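Local coordinates for UPF0098 protein CT_736 (Chlamydia trachomatis, PDB 3N08) that is a bacterial homologue of phosphatidylethanolamine-binding proteins and the Raf kinase inhibitor protein, and may bind phospholipid-like ligands, although its own role is not established, at residues I17-K20 against Y21-Q24. Sequence-based numbering, arbitrary orientation.
Sequences IPKK and YSCQ
Two successive i to i+3 hydrogen bonds, Y21 N to P18 O (3.1 Å) and S22 N to K19 O (2.9 Å), wind the chain into a short 3-10 turn. The carbonyl of K19 carries a second load: the S22 hydroxyl donates to it in the carbonyl plane, on a lone pair, with OG to K19 O at 2.8 Å, while the amide N-H comes from above that plane. With chi1 at 78°, S22 OG sits between its own backbone N and carbonyl carbon, where it also accepts from Q24 N (3.0 Å), an ST turn.

K20 covers one face of the Y21 ring, and P18 and I17 meet its edge. K20 CB stands over the ring centre, 4.2 Å from the centroid, a CH-pi contact. P18 CD lies in the ring plane at the edge, 3.9 Å from Y21 CD2; I17 CG2 touches Y21 CB. The phenol hydroxyl hydrogen-bonds E80. Further along, K19 CG packs on Q24 CB (3.8 Å); K19 NZ forms a salt bridge with D153, and the Q24 amide hydrogen-bonds Y150 OH through OE1 and the D153 carbonyl through NE2.

Just beyond the turn, C23 is disulfide-bonded to C102, in the loop before strand 108-117; I17 pairs through its backbone with T149 of strand 140-150, and the turn opens the loop that runs from edge strand 15-16 to strand 32-35.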
loop_
_atom_site.group_PDB
_atom_site.type_symbol
_atom_site.label_atom_id
_atom_site.label_comp_id
_atom_site.label_asym_id
_atom_site.label_seq_id
_atom_site.Cartn_x
_atom_site.Cartn_y
_atom_site.Cartn_z
ATOM N N ILE B 17 17.695 1.193 -3.471
ATOM C CA ILE B 17 17.422 2.271 -4.411
ATOM C C ILE B 17 18.559 2.303 -5.429
ATOM O O ILE B 17 19.732 2.289 -5.037
ATOM C CB ILE B 17 17.382 3.610 -3.662
ATOM C CG1 ILE B 17 16.255 3.578 -2.622
ATOM C CG2 ILE B 17 17.226 4.764 -4.627
ATOM C CD1 ILE B 17 16.295 4.751 -1.611
ATOM N N PRO B 18 18.247 2.329 -6.743
ATOM C CA PRO B 18 19.332 2.377 -7.733
ATOM C C PRO B 18 20.280 3.548 -7.565
ATOM O O PRO B 18 19.926 4.642 -7.116
ATOM C CB PRO B 18 18.590 2.454 -9.065
ATOM C CG PRO B 18 17.259 1.780 -8.762
ATOM C CD PRO B 18 16.927 2.176 -7.371
ATOM N N LYS B 19 21.519 3.294 -7.965
ATOM C CA LYS B 19 22.613 4.237 -7.826
ATOM C C LYS B 19 22.299 5.612 -8.422
ATOM O O LYS B 19 22.732 6.638 -7.903
ATOM C CB LYS B 19 23.841 3.628 -8.483
ATOM C CG LYS B 19 25.058 4.531 -8.450
ATOM C CD LYS B 19 26.302 3.798 -8.931
ATOM C CE LYS B 19 26.846 2.896 -7.834
ATOM N NZ LYS B 19 28.096 2.227 -8.304
ATOM N N LYS B 20 21.555 5.619 -9.525
ATOM C CA LYS B 20 21.204 6.838 -10.245
ATOM C C LYS B 20 20.575 7.915 -9.326
ATOM O O LYS B 20 20.691 9.113 -9.578
ATOM C CB LYS B 20 20.193 6.426 -11.327
ATOM C CG LYS B 20 19.665 7.501 -12.241
ATOM C CD LYS B 20 18.602 6.875 -13.148
ATOM C CE LYS B 20 18.195 7.774 -14.301
ATOM N NZ LYS B 20 19.173 7.737 -15.414
ATOM N N TYR B 21 19.873 7.486 -8.284
ATOM C CA TYR B 21 19.130 8.415 -7.415
ATOM C C TYR B 21 19.937 8.805 -6.181
ATOM O O TYR B 21 19.459 9.585 -5.346
ATOM C CB TYR B 21 17.789 7.791 -7.011
ATOM C CG TYR B 21 17.063 7.272 -8.225
ATOM C CD1 TYR B 21 16.672 8.116 -9.253
ATOM C CD2 TYR B 21 16.829 5.915 -8.376
ATOM C CE1 TYR B 21 16.044 7.616 -10.398
ATOM C CE2 TYR B 21 16.227 5.410 -9.499
ATOM C CZ TYR B 21 15.815 6.266 -10.503
ATOM O OH TYR B 21 15.185 5.767 -11.628
ATOM N N SER B 22 21.175 8.310 -6.090
ATOM C CA SER B 22 22.064 8.606 -4.988
ATOM C C SER B 22 23.146 9.607 -5.401
ATOM O O SER B 22 23.270 9.946 -6.560
ATOM C CB SER B 22 22.756 7.319 -4.508
ATOM O OG SER B 22 23.822 6.951 -5.377
ATOM N N CYS B 23 23.980 10.002 -4.452
ATOM C CA CYS B 23 25.088 10.866 -4.759
ATOM C C CYS B 23 26.120 10.169 -5.629
ATOM O O CYS B 23 26.973 10.856 -6.178
ATOM C CB CYS B 23 25.751 11.308 -3.464
ATOM S SG CYS B 23 26.610 9.973 -2.617
ATOM N N GLN B 24 26.092 8.842 -5.729
ATOM C CA GLN B 24 27.031 8.117 -6.599
ATOM C C GLN B 24 26.626 8.103 -8.062
ATOM O O GLN B 24 27.422 7.691 -8.913
ATOM C CB GLN B 24 27.214 6.681 -6.141
ATOM C CG GLN B 24 27.830 6.560 -4.786
ATOM C CD GLN B 24 28.237 5.127 -4.451
ATOM O OE1 GLN B 24 27.390 4.233 -4.333
ATOM N NE2 GLN B 24 29.533 4.901 -4.294
#